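Local coordinates for protein serine protease inhibitor (Schistosoma haematobium, PDB 3STO) that probably inhibits serine-type endopeptidases, serpins generally presenting a reactive-centre loop as bait to the target protease, at residues 25-28 against 29-32; 264-267 against 268-272; 346-350 against 351-355; 313-316 against 317-320. All blocks are in the same frame, centred on the assembly; numbering follows the deposited sequence.

Interaction 1: residues 25-28 against 29-32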
ATOM      1  N   ALA A  25       5.499   3.459 -11.983  1.00 23.74           N
ATOM      2  CA  ALA A  25       5.550   4.902 -12.134  1.00 23.55           C
ATOM      3  C   ALA A  25       5.303   5.541 -10.797  1.00 22.53           C
ATOM      4  O   ALA A  25       5.964   6.518 -10.400  1.00 24.73           O
ATOM      5  CB  ALA A  25       4.491   5.385 -13.152  1.00 18.95           C
ATOM      6  N   TYR A  26       4.329   4.994 -10.094  1.00 14.29           N
ATOM      7  CA  TYR A  26       4.007   5.533  -8.797  1.00 18.70           C
ATOM      8  C   TYR A  26       5.187   5.360  -7.795  1.00 22.87           C
ATOM      9  O   TYR A  26       5.483   6.252  -7.004  1.00 23.47           O
ATOM     10  CB  TYR A  26       2.729   4.904  -8.284  1.00 15.19           C
ATOM     11  CG  TYR A  26       2.521   5.124  -6.824  1.00 20.12           C
ATOM     12  CD1 TYR A  26       2.094   6.366  -6.354  1.00 24.28           C
ATOM     13  CD2 TYR A  26       2.781   4.102  -5.893  1.00 20.76           C
ATOM     14  CE1 TYR A  26       1.903   6.599  -4.993  1.00 23.06           C
ATOM     15  CE2 TYR A  26       2.585   4.308  -4.527  1.00 16.54           C
ATOM     16  CZ  TYR A  26       2.144   5.571  -4.087  1.00 26.72           C
ATOM     17  OH  TYR A  26       1.924   5.829  -2.756  1.00 22.67           O
ATOM     18  N   LEU A  27       5.864   4.220  -7.838  1.00 23.58           N
ATOM     19  CA  LEU A  27       6.906   3.944  -6.842  1.00 22.13           C
ATOM     20  C   LEU A  27       8.205   4.701  -7.127  1.00 18.26           C
ATOM     21  O   LEU A  27       8.791   5.219  -6.206  1.00 29.83           O
ATOM     22  CB  LEU A  27       7.137   2.435  -6.672  1.00 23.91           C
ATOM     23  CG  LEU A  27       6.077   1.619  -5.926  1.00 20.34           C
ATOM     24  CD1 LEU A  27       6.354   0.144  -6.068  1.00 19.84           C
ATOM     25  CD2 LEU A  27       5.994   1.987  -4.465  1.00 15.19           C
ATOM     26  N   SER A  28       8.614   4.828  -8.393  1.00 21.72           N
ATOM     27  CA  SER A  28       9.810   5.621  -8.703  1.00 27.87           C
ATOM     28  C   SER A  28       9.690   7.078  -8.360  1.00 24.74           C
ATOM     29  O   SER A  28      10.692   7.751  -8.242  1.00 47.37           O
ATOM     30  CB  SER A  28      10.249   5.528 -10.155  1.00 21.51           C
ATOM     31  OG  SER A  28       9.143   5.396 -10.998  1.00 35.30           O
ATOM     32  N   THR A  29       8.485   7.574  -8.169  1.00 19.64           N
ATOM     33  CA  THR A  29       8.348   8.987  -7.896  1.00 24.50           C
ATOM     34  C   THR A  29       8.203   9.212  -6.416  1.00 18.37           C
ATOM     35  O   THR A  29       8.901  10.024  -5.829  1.00 31.81           O
ATOM     36  CB  THR A  29       7.146   9.621  -8.638  1.00 24.36           C
ATOM     37  OG1 THR A  29       7.376   9.542 -10.054  1.00 40.85           O
ATOM     38  CG2 THR A  29       6.986  11.094  -8.210  1.00 22.28           C
ATOM     39  N   VAL A  30       7.297   8.473  -5.816  1.00 21.38           N
ATOM     40  CA  VAL A  30       6.933   8.706  -4.439  1.00 21.19           C
ATOM     41  C   VAL A  30       8.085   8.360  -3.485  1.00 23.99           C
ATOM     42  O   VAL A  30       8.173   8.925  -2.411  1.00 23.66           O
ATOM     43  CB  VAL A  30       5.682   7.908  -4.064  1.00 21.31           C
ATOM     44  CG1 VAL A  30       6.003   6.413  -3.897  1.00 19.02           C
ATOM     45  CG2 VAL A  30       5.061   8.482  -2.799  1.00 20.05           C
ATOM     46  N   THR A  31       8.987   7.458  -3.862  1.00 21.41           N
ATOM     47  CA  THR A  31      10.002   7.068  -2.875  1.00 30.58           C
ATOM     48  C   THR A  31      11.173   8.030  -2.863  1.00 26.23           C
ATOM     49  O   THR A  31      11.921   8.068  -1.886  1.00 23.00           O
ATOM     50  CB  THR A  31      10.515   5.601  -3.012  1.00 20.82           C
ATOM     51  OG1 THR A  31      11.273   5.453  -4.214  1.00 21.54           O
ATOM     52  CG2 THR A  31       9.364   4.589  -2.985  1.00 16.39           C
ATOM     53  N   ALA A  32      11.297   8.822  -3.931  1.00 28.39           N
ATOM     54  CA  ALA A  32      12.434   9.742  -4.131  1.00 28.60           C
ATOM     55  C   ALA A  32      12.763  10.649  -2.912  1.00 27.91           C
ATOM     56  O   ALA A  32      13.927  10.824  -2.568  1.00 30.45           O
ATOM     57  CB  ALA A  32      12.229  10.589  -5.407  1.00 23.13           C
TER

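Interaction 2: residues 264-267 against 268-272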
ATOM      1  N   TRP A 264      25.902  -0.015   6.666  1.00 27.02           N
ATOM      2  CA  TRP A 264      25.994   1.434   6.463  1.00 42.07           C
ATOM      3  C   TRP A 264      25.134   1.973   5.318  1.00 32.19           C
ATOM      4  O   TRP A 264      24.791   3.141   5.335  1.00 34.39           O
ATOM      5  CB  TRP A 264      27.445   1.898   6.275  1.00 32.46           C
ATOM      6  CG  TRP A 264      28.380   1.559   7.420  1.00 35.64           C
ATOM      7  CD1 TRP A 264      28.453   2.169   8.639  1.00 28.47           C
ATOM      8  CD2 TRP A 264      29.390   0.550   7.414  1.00 22.56           C
ATOM      9  NE1 TRP A 264      29.443   1.594   9.395  1.00 36.50           N
ATOM     10  CE2 TRP A 264      30.026   0.591   8.667  1.00 32.65           C
ATOM     11  CE3 TRP A 264      29.802  -0.401   6.472  1.00 21.15           C
ATOM     12  CZ2 TRP A 264      31.037  -0.292   9.011  1.00 28.73           C
ATOM     13  CZ3 TRP A 264      30.798  -1.251   6.800  1.00 28.27           C
ATOM     14  CH2 TRP A 264      31.420  -1.195   8.060  1.00 31.74           C
ATOM     15  N   SER A 265      24.814   1.114   4.345  1.00 33.42           N
ATOM     16  CA  SER A 265      24.136   1.493   3.098  1.00 31.02           C
ATOM     17  C   SER A 265      22.970   0.564   2.703  1.00 29.41           C
ATOM     18  O   SER A 265      23.015  -0.632   2.928  1.00 30.61           O
ATOM     19  CB  SER A 265      25.140   1.503   1.959  1.00 19.55           C
ATOM     20  OG  SER A 265      24.476   1.690   0.719  1.00 25.06           O
ATOM     21  N   LEU A 266      21.936   1.122   2.103  1.00 23.79           N
ATOM     22  CA  LEU A 266      20.837   0.328   1.601  1.00 17.91           C
ATOM     23  C   LEU A 266      21.234  -0.453   0.326  1.00 23.18           C
ATOM     24  O   LEU A 266      20.617  -1.466  -0.008  1.00 22.95           O
ATOM     25  CB  LEU A 266      19.661   1.226   1.307  1.00 17.26           C
ATOM     26  CG  LEU A 266      18.540   1.444   2.314  1.00 24.30           C
ATOM     27  CD1 LEU A 266      18.781   0.779   3.616  1.00 21.38           C
ATOM     28  CD2 LEU A 266      18.247   2.930   2.474  1.00 22.70           C
ATOM     29  N   ASN A 267      22.280  -0.011  -0.366  1.00 20.43           N
ATOM     30  CA  ASN A 267      22.733  -0.711  -1.564  1.00 18.50           C
ATOM     31  C   ASN A 267      21.614  -0.805  -2.619  1.00 23.40           C
ATOM     32  O   ASN A 267      20.836   0.141  -2.774  1.00 29.18           O
ATOM     33  CB  ASN A 267      23.282  -2.104  -1.191  1.00 24.94           C
ATOM     34  CG  ASN A 267      24.651  -2.033  -0.483  1.00 38.72           C
ATOM     35  OD1 ASN A 267      25.381  -1.041  -0.608  1.00 40.12           O
ATOM     36  ND2 ASN A 267      24.998  -3.090   0.264  1.00 37.39           N
ATOM     37  N   GLY A 268      21.525  -1.926  -3.343  1.00 23.61           N
ATOM     38  CA  GLY A 268      20.513  -2.091  -4.384  1.00 11.31           C
ATOM     39  C   GLY A 268      19.104  -2.253  -3.851  1.00 17.16           C
ATOM     40  O   GLY A 268      18.153  -2.361  -4.605  1.00 22.57           O
ATOM     41  N   ALA A 269      18.967  -2.271  -2.531  1.00 18.25           N
ATOM     42  CA  ALA A 269      17.681  -2.540  -1.920  1.00 18.09           C
ATOM     43  C   ALA A 269      16.687  -1.438  -2.280  1.00 28.24           C
ATOM     44  O   ALA A 269      15.481  -1.658  -2.262  1.00 24.59           O
ATOM     45  CB  ALA A 269      17.816  -2.681  -0.427  1.00 10.47           C
ATOM     46  N   THR A 270      17.209  -0.258  -2.600  1.00 20.21           N
ATOM     47  CA  THR A 270      16.368   0.880  -2.974  1.00 27.51           C
ATOM     48  C   THR A 270      15.751   0.696  -4.352  1.00 16.82           C
ATOM     49  O   THR A 270      14.653   1.121  -4.585  1.00 19.34           O
ATOM     50  CB  THR A 270      17.177   2.179  -3.017  1.00 32.65           C
ATOM     51  OG1 THR A 270      18.432   1.933  -3.676  1.00 37.58           O
ATOM     52  CG2 THR A 270      17.426   2.671  -1.630  1.00 29.57           C
ATOM     53  N   GLU A 271      16.484   0.071  -5.257  1.00 13.77           N
ATOM     54  CA  GLU A 271      15.953  -0.297  -6.546  1.00 17.47           C
ATOM     55  C   GLU A 271      14.748  -1.310  -6.533  1.00 21.97           C
ATOM     56  O   GLU A 271      13.927  -1.318  -7.436  1.00 27.22           O
ATOM     57  CB  GLU A 271      17.100  -0.743  -7.446  1.00 19.89           C
ATOM     58  CG  GLU A 271      18.213   0.327  -7.576  1.00 21.66           C
ATOM     59  CD  GLU A 271      17.687   1.746  -7.910  1.00 39.89           C
ATOM     60  OE1 GLU A 271      17.246   1.972  -9.063  1.00 46.20           O
ATOM     61  OE2 GLU A 271      17.714   2.639  -7.023  1.00 43.71           O
ATOM     62  N   LEU A 272      14.629  -2.136  -5.506  1.00 17.04           N
ATOM     63  CA  LEU A 272      13.443  -2.960  -5.348  1.00 22.00           C
ATOM     64  C   LEU A 272      12.281  -2.170  -4.763  1.00 24.20           C
ATOM     65  O   LEU A 272      11.136  -2.428  -5.122  1.00 23.48           O
ATOM     66  CB  LEU A 272      13.720  -4.187  -4.471  1.00 19.94           C
ATOM     67  CG  LEU A 272      14.569  -5.275  -5.117  1.00 24.40           C
ATOM     68  CD1 LEU A 272      15.121  -6.149  -4.039  1.00 27.34           C
ATOM     69  CD2 LEU A 272      13.757  -6.073  -6.086  1.00 24.61           C
TER

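Interaction 3: residues 346-350 against 351-355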
ATOM      1  N   LEU A 346       1.515  -0.773   9.461  1.00 25.24           N
ATOM      2  CA  LEU A 346       2.254  -2.032   9.397  1.00 20.63           C
ATOM      3  C   LEU A 346       2.636  -2.407  10.817  1.00 27.76           C
ATOM      4  O   LEU A 346       3.552  -1.830  11.393  1.00 23.66           O
ATOM      5  CB  LEU A 346       3.526  -1.890   8.541  1.00 25.63           C
ATOM      6  CG  LEU A 346       4.425  -3.131   8.312  1.00 35.69           C
ATOM      7  CD1 LEU A 346       3.683  -4.291   7.633  1.00 24.16           C
ATOM      8  CD2 LEU A 346       5.665  -2.778   7.484  1.00 23.87           C
ATOM      9  N   LYS A 347       1.908  -3.355  11.388  1.00 25.61           N
ATOM     10  CA  LYS A 347       2.198  -3.862  12.726  1.00 27.28           C
ATOM     11  C   LYS A 347       2.724  -5.315  12.689  1.00 30.11           C
ATOM     12  O   LYS A 347       1.999  -6.256  12.324  1.00 27.36           O
ATOM     13  CB  LYS A 347       0.952  -3.738  13.599  1.00 21.68           C
ATOM     14  CG  LYS A 347       1.008  -4.491  14.880  1.00 28.62           C
ATOM     15  CD  LYS A 347      -0.312  -4.362  15.606  1.00 44.72           C
ATOM     16  CE  LYS A 347      -0.373  -5.289  16.822  1.00 60.90           C
ATOM     17  NZ  LYS A 347      -1.782  -5.575  17.236  1.00 65.59           N
ATOM     18  N   LEU A 348       3.983  -5.501  13.060  1.00 19.13           N
ATOM     19  CA  LEU A 348       4.564  -6.850  13.078  1.00 19.69           C
ATOM     20  C   LEU A 348       4.798  -7.319  14.516  1.00 24.15           C
ATOM     21  O   LEU A 348       5.317  -6.578  15.342  1.00 25.82           O
ATOM     22  CB  LEU A 348       5.900  -6.832  12.343  1.00 30.36           C
ATOM     23  CG  LEU A 348       6.281  -7.858  11.293  1.00 24.03           C
ATOM     24  CD1 LEU A 348       5.625  -7.492   9.992  1.00 28.10           C
ATOM     25  CD2 LEU A 348       7.796  -7.796  11.138  1.00 32.09           C
ATOM     26  N   ASN A 349       4.406  -8.545  14.820  1.00 20.42           N
ATOM     27  CA  ASN A 349       4.657  -9.110  16.125  1.00 21.54           C
ATOM     28  C   ASN A 349       4.808 -10.618  15.944  1.00 20.69           C
ATOM     29  O   ASN A 349       4.893 -11.085  14.811  1.00 13.62           O
ATOM     30  CB  ASN A 349       3.556  -8.718  17.141  1.00 16.17           C
ATOM     31  CG  ASN A 349       2.188  -9.297  16.785  1.00 21.35           C
ATOM     32  OD1 ASN A 349       2.090 -10.250  16.021  1.00 23.61           O
ATOM     33  ND2 ASN A 349       1.129  -8.732  17.347  1.00 32.25           N
ATOM     34  N   GLU A 350       4.849 -11.366  17.053  1.00 23.37           N
ATOM     35  CA  GLU A 350       5.079 -12.812  17.039  1.00 18.74           C
ATOM     36  C   GLU A 350       3.954 -13.620  16.403  1.00 15.56           C
ATOM     37  O   GLU A 350       4.188 -14.704  15.903  1.00 18.10           O
ATOM     38  CB  GLU A 350       5.319 -13.348  18.463  1.00 19.95           C
ATOM     39  CG  GLU A 350       6.598 -12.882  19.115  1.00 19.69           C
ATOM     40  CD  GLU A 350       6.452 -11.559  19.871  1.00 32.34           C
ATOM     41  OE1 GLU A 350       5.386 -10.893  19.753  1.00 28.03           O
ATOM     42  OE2 GLU A 350       7.416 -11.192  20.584  1.00 30.41           O
ATOM     43  N   SER A 351       2.739 -13.097  16.457  1.00 24.44           N
ATOM     44  CA  SER A 351       1.571 -13.757  15.884  1.00 25.37           C
ATOM     45  C   SER A 351       1.478 -13.561  14.381  1.00 30.09           C
ATOM     46  O   SER A 351       1.067 -14.481  13.661  1.00 28.57           O
ATOM     47  CB  SER A 351       0.282 -13.244  16.528  1.00 28.16           C
ATOM     48  OG  SER A 351       0.272 -13.482  17.918  1.00 43.22           O
ATOM     49  N   GLY A 352       1.824 -12.364  13.902  1.00 24.32           N
ATOM     50  CA  GLY A 352       1.741 -12.101  12.477  1.00 19.53           C
ATOM     51  C   GLY A 352       1.788 -10.627  12.154  1.00 25.37           C
ATOM     52  O   GLY A 352       2.525  -9.883  12.780  1.00 19.78           O
ATOM     53  N   ILE A 353       1.002 -10.229  11.155  1.00 24.12           N
ATOM     54  CA  ILE A 353       0.914  -8.854  10.682  1.00 19.97           C
ATOM     55  C   ILE A 353      -0.469  -8.339  11.007  1.00 26.30           C
ATOM     56  O   ILE A 353      -1.448  -8.999  10.710  1.00 27.50           O
ATOM     57  CB  ILE A 353       1.188  -8.783   9.172  1.00 25.59           C
ATOM     58  CG1 ILE A 353       2.629  -9.218   8.905  1.00 19.64           C
ATOM     59  CG2 ILE A 353       0.941  -7.380   8.610  1.00 14.08           C
ATOM     60  CD1 ILE A 353       2.940  -9.353   7.428  1.00 26.20           C
ATOM     61  N   GLU A 354      -0.547  -7.162  11.620  1.00 27.76           N
ATOM     62  CA  GLU A 354      -1.807  -6.663  12.185  1.00 31.92           C
ATOM     63  C   GLU A 354      -2.565  -7.752  12.946  1.00 39.41           C
ATOM     64  O   GLU A 354      -3.799  -7.760  12.974  1.00 46.65           O
ATOM     65  CB  GLU A 354      -2.722  -6.046  11.121  1.00 22.56           C
ATOM     66  CG  GLU A 354      -2.350  -4.629  10.714  1.00 26.39           C
ATOM     67  CD  GLU A 354      -1.152  -4.558   9.769  1.00 36.98           C
ATOM     68  OE1 GLU A 354      -0.011  -4.580  10.265  1.00 43.69           O
ATOM     69  OE2 GLU A 354      -1.335  -4.462   8.523  1.00 41.03           O
ATOM     70  N   ALA A 355      -1.820  -8.666  13.559  1.00 44.70           N
ATOM     71  CA  ALA A 355      -2.412  -9.791  14.279  1.00 48.49           C
ATOM     72  C   ALA A 355      -2.518  -9.529  15.778  1.00 48.06           C
ATOM     73  O   ALA A 355      -2.015  -8.522  16.278  1.00 66.12           O
ATOM     74  CB  ALA A 355      -1.610 -11.067  14.009  1.00 36.32           C
TER
HETATM   75  O   HOH W   1       0.730  -7.849  14.468  1.00 32.49           O

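Interaction 4: residues 313-316 against 317-320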
ATOM      1  N   ILE A 313       2.892  12.155 -12.111  1.00 26.22           N
ATOM      2  CA  ILE A 313       2.778  11.034 -13.033  1.00 18.61           C
ATOM      3  C   ILE A 313       1.641  11.176 -14.030  1.00 23.57           C
ATOM      4  O   ILE A 313       1.318  10.219 -14.746  1.00 31.85           O
ATOM      5  CB  ILE A 313       2.734   9.614 -12.325  1.00 29.49           C
ATOM      6  CG1 ILE A 313       1.456   9.408 -11.515  1.00 25.03           C
ATOM      7  CG2 ILE A 313       3.966   9.381 -11.431  1.00 22.72           C
ATOM      8  CD1 ILE A 313       1.495   8.113 -10.721  1.00 24.07           C
ATOM      9  N   GLY A 314       1.034  12.356 -14.090  1.00 21.65           N
ATOM     10  CA  GLY A 314       0.121  12.645 -15.187  1.00 22.90           C
ATOM     11  C   GLY A 314      -1.312  12.992 -14.826  1.00 23.80           C
ATOM     12  O   GLY A 314      -2.100  13.319 -15.694  1.00 28.47           O
ATOM     13  N   VAL A 315      -1.659  12.925 -13.548  1.00 25.52           N
ATOM     14  CA  VAL A 315      -3.025  13.217 -13.123  1.00 22.45           C
ATOM     15  C   VAL A 315      -3.124  14.624 -12.532  1.00 26.26           C
ATOM     16  O   VAL A 315      -2.825  14.851 -11.353  1.00 24.70           O
ATOM     17  CB  VAL A 315      -3.533  12.168 -12.119  1.00 22.26           C
ATOM     18  CG1 VAL A 315      -4.973  12.501 -11.642  1.00 15.45           C
ATOM     19  CG2 VAL A 315      -3.432  10.783 -12.745  1.00 20.40           C
ATOM     20  N   VAL A 316      -3.576  15.549 -13.373  1.00 26.93           N
ATOM     21  CA  VAL A 316      -3.470  16.979 -13.130  1.00 22.52           C
ATOM     22  C   VAL A 316      -4.834  17.649 -13.009  1.00 27.81           C
ATOM     23  O   VAL A 316      -5.131  18.265 -11.969  1.00 20.60           O
ATOM     24  CB  VAL A 316      -2.606  17.657 -14.243  1.00 29.12           C
ATOM     25  CG1 VAL A 316      -2.591  19.155 -14.081  1.00 17.20           C
ATOM     26  CG2 VAL A 316      -1.168  17.079 -14.218  1.00 19.40           C
ATOM     27  N   ASP A 317      -5.669  17.519 -14.052  1.00 21.85           N
ATOM     28  CA  ASP A 317      -6.959  18.241 -14.063  1.00 24.41           C
ATOM     29  C   ASP A 317      -7.823  17.950 -12.858  1.00 27.07           C
ATOM     30  O   ASP A 317      -8.564  18.815 -12.427  1.00 22.35           O
ATOM     31  CB  ASP A 317      -7.776  17.928 -15.300  1.00 24.73           C
ATOM     32  CG  ASP A 317      -7.172  18.495 -16.555  1.00 33.88           C
ATOM     33  OD1 ASP A 317      -6.009  18.993 -16.506  1.00 24.24           O
ATOM     34  OD2 ASP A 317      -7.880  18.421 -17.592  1.00 33.49           O
ATOM     35  N   LEU A 318      -7.759  16.716 -12.351  1.00 22.80           N
ATOM     36  CA  LEU A 318      -8.529  16.314 -11.174  1.00 18.50           C
ATOM     37  C   LEU A 318      -8.330  17.298 -10.000  1.00 21.96           C
ATOM     38  O   LEU A 318      -9.219  17.483  -9.164  1.00 20.11           O
ATOM     39  CB  LEU A 318      -8.058  14.937 -10.706  1.00 27.95           C
ATOM     40  CG  LEU A 318      -8.965  13.778 -10.313  1.00 30.67           C
ATOM     41  CD1 LEU A 318      -8.226  12.895  -9.344  1.00 25.34           C
ATOM     42  CD2 LEU A 318     -10.312  14.198  -9.748  1.00 24.98           C
ATOM     43  N   PHE A 319      -7.142  17.901  -9.930  1.00 22.51           N
ATOM     44  CA  PHE A 319      -6.737  18.640  -8.734  1.00 28.26           C
ATOM     45  C   PHE A 319      -6.835  20.139  -8.899  1.00 21.87           C
ATOM     46  O   PHE A 319      -6.361  20.896  -8.075  1.00 28.90           O
ATOM     47  CB  PHE A 319      -5.324  18.221  -8.297  1.00 24.29           C
ATOM     48  CG  PHE A 319      -5.179  16.729  -8.095  1.00 21.45           C
ATOM     49  CD1 PHE A 319      -5.928  16.078  -7.121  1.00 14.91           C
ATOM     50  CD2 PHE A 319      -4.326  15.987  -8.897  1.00 19.91           C
ATOM     51  CE1 PHE A 319      -5.817  14.719  -6.944  1.00 24.07           C
ATOM     52  CE2 PHE A 319      -4.201  14.617  -8.733  1.00 17.16           C
ATOM     53  CZ  PHE A 319      -4.953  13.971  -7.755  1.00 16.65           C
ATOM     54  N   ASP A 320      -7.506  20.554  -9.954  1.00 28.36           N
ATOM     55  CA  ASP A 320      -7.513  21.950 -10.363  1.00 32.58           C
ATOM     56  C   ASP A 320      -8.937  22.457 -10.610  1.00 28.49           C
ATOM     57  O   ASP A 320      -9.655  21.948 -11.473  1.00 26.49           O
ATOM     58  CB  ASP A 320      -6.640  22.103 -11.609  1.00 40.94           C
ATOM     59  CG  ASP A 320      -6.653  23.509 -12.169  1.00 54.04           C
ATOM     60  OD1 ASP A 320      -7.172  24.424 -11.495  1.00 49.68           O
ATOM     61  OD2 ASP A 320      -6.137  23.692 -13.292  1.00 61.73           O
TER

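Interaction 1: residues 25-28 against 29-32
A methyl group of Val30 lies over the ring of Tyr26, one helical turn back in helix 18-30 near its C-terminal end. Val30 CG1 sits 4.1 Å from the ring centroid, 17° off the ring normal, in a CH-pi contact displaced toward the rim. This branch stands between the backbone N and the carbonyl carbon of Val30 (chi1 74°), which also sets CG1 only 3.2 Å from Tyr26 O. Tyr26 swings its ring away from its own backbone N (chi1 165°), carrying it alongside the helix to meet Val30. This is the close-packed, buried side: Ile46 packs on Tyr26, Phe39 on Val30, and Thr309 touches both, while the Tyr26 hydroxyl bonds to Thr41, joining the helix to strand 39-41. Between the same two residues, Val30 N donates to Tyr26 O at 3.1 Å in an ordinary helical bond.

The solvent side is at Ser28 and Ala32. Ser28, partly exposed, turns its hydroxyl back to His24 O, while Ala32 is exposed. Thr29 is also partly exposed but lies against Ile313 and helix 307-312; its OG1 is 3.4 Å from Ala25 O, a weak contact whose hydrogen bond is not settled.

Further along, the chain is gripped at Leu27 O. Thr31 N reaches it at 3.2 Å and Thr31 OG1 also at 3.2 Å, the two arriving from opposite faces of the carbonyl plane. One threonine thus supplies two donors to one carbonyl, so the hydroxyl supplements the backbone bond and probably helps to fix the rotation of the Thr31 side chain.

Interaction 2: residues 264-267 against 268-272
A type II' beta turn from Leu266 to Ala269 leads the chain from the loop after strand 253-260 into helix 269-273. It is closed by Ala269 N donating to Leu266 O at 3.1 Å; the donor stands well above the carbonyl plane, 39° out of it. Asn267 takes the positive-phi first corner (phi 58°), Gly268 the second. Just upstream lies an ST turn, in which Ser265 OG accepts from Asn267 N at 3.0 Å.

Across the turn the side chain of Thr270 does two jobs. Its OG1 lies between the backbone N and the carbonyl carbon (chi1 44°), where it donates to Asn267 O at 3.1 Å, almost in line with the C=O bond. Its methyl CG2 meets Leu266 CB at 4.0 Å, and the two side chains cross at about a right angle. Ala269 packs on Ile382 and Val258, while Leu266 reaches Ile382 and Met400. The Asn267 amide has its partner beyond the turn, ND2 donating to Gly240 O.

Two successive carbonyls of the turn, those of Leu266 and Asn267, are therefore each met by a donor from the first residues of the helix, one a backbone N-H and the other a threonine hydroxyl, which probably holds the turn against the start of the helix.

Interaction 3: residues 346-350 against 351-355
The Asn349 amide lies across the mouth of the tight reversal between strands 339-348 and 352-353, each end of it meeting backbone of the segment 351-355. By sequence and position this is the serpin hinge, the start of the reactive-centre loop. With its CG between the backbone N and the carbonyl carbon (chi1 65°), Asn349 holds OD1 over the turn to accept from Gly352 N at 3.0 Å, nearly in line with the side-chain C=O, and more weakly from Ser351 N; its ND2 gives a weak bond to Ala355 O. The Glu354 carboxylate is the second flat group: Lys347 N donates to Glu354 OE1 at 2.5 Å, on the anti side and 30° out of the carboxylate plane.

The pairing is consistent with partial insertion of the loop between strands 339-348 and 186-197: Ile353 is bridged to Leu348 and its backbone is hydrogen-bonded to Asp196. Asn349 N donates to Gly352 O at 3.1 Å, and Glu354 N to Lys347 O at 2.8 Å. Gly352 has backbone angles (phi 164°) that a residue with a side chain would hardly adopt.

Leu348 and Ile353 lie side by side, pointing the same way, with Leu348 CD1 against Ile353 CG1 at 3.6 Å. Lys347, extended from CB to NZ, brings its ammonium to Ala355 O at 3.1 Å, the same oxygen that Asn349 ND2 meets. Glu350 OE1 forms a salt bridge with Lys297 and OE2 a hydrogen bond with Thr207. A water links the two segments, accepting from Ala355 N at 2.8 Å and lying 3.0 Å from Lys347 O.

Interaction 4: residues 313-316 against 317-320
Val315 and Val316 meet Leu318 and Phe319 just after helix 307-312, and the chain comes to them through Ile313 and Gly314. Ile313 is the first residue to leave helical angles. Gly314, at positive phi (121°), is the C-prime residue of a Schellman motif, with Gly314 N bonded to Lys311 O and Val315 N to Leu310 O.

Val315 is buried and makes the side-chain contact. Its CG1, placed opposite the backbone N by a chi1 of 179°, touches Phe319 CE2 at 3.7 Å and Leu318 CD1 at 4.0 Å; the Val315 and Leu318 side chains run side by side in the same direction. Val315 O lies at the edge of the Phe319 ring, in its plane, 3.0 Å from Phe319 CE2, a close approach to the slightly positive ring edge. Over the centre of one ring face sits Leu318 CB, 4.1 Å above the plane.

Val316 is exposed, and its role is through the backbone: Val316 O accepts from Phe319 N at 2.9 Å, the donor standing above the carbonyl plane. Gln66 OE1 receives the N-H groups of both Val316 and Asp317, and Asp317 also forms a salt bridge with Arg62, tying the segment to helix 61-70. Leu50 of helix 43-55 touches both Val315 and Leu318.

A Schellman-terminated helix followed by a 3-10 turn at Asp317 and Leu318 thus seats this connection in the helical region of the serpin fold.

In the fold
From the N terminus, interaction 1 comes first, toward the C-terminal end of helix 18-30. Interaction 2 follows at the turn into helix 269-273, its nearest atoms about 6 Å from interaction 1. Next is interaction 4, after helix 307-312, and last interaction 3, where the chain doubles back from strand 339-348 into the reactive-loop hinge. Each closes only its own local turn; the four run in series, and none nests in or crosses another. Interactions 1 and 4 touch directly, Ile313 packing on Ala25, Tyr26 and Thr29 and so joining helix 18-30 to the end of helix 307-312. Interaction 3 lies across the chain's centre from both, centres about 26 Å from interaction 1 and about 36 Å from interaction 4.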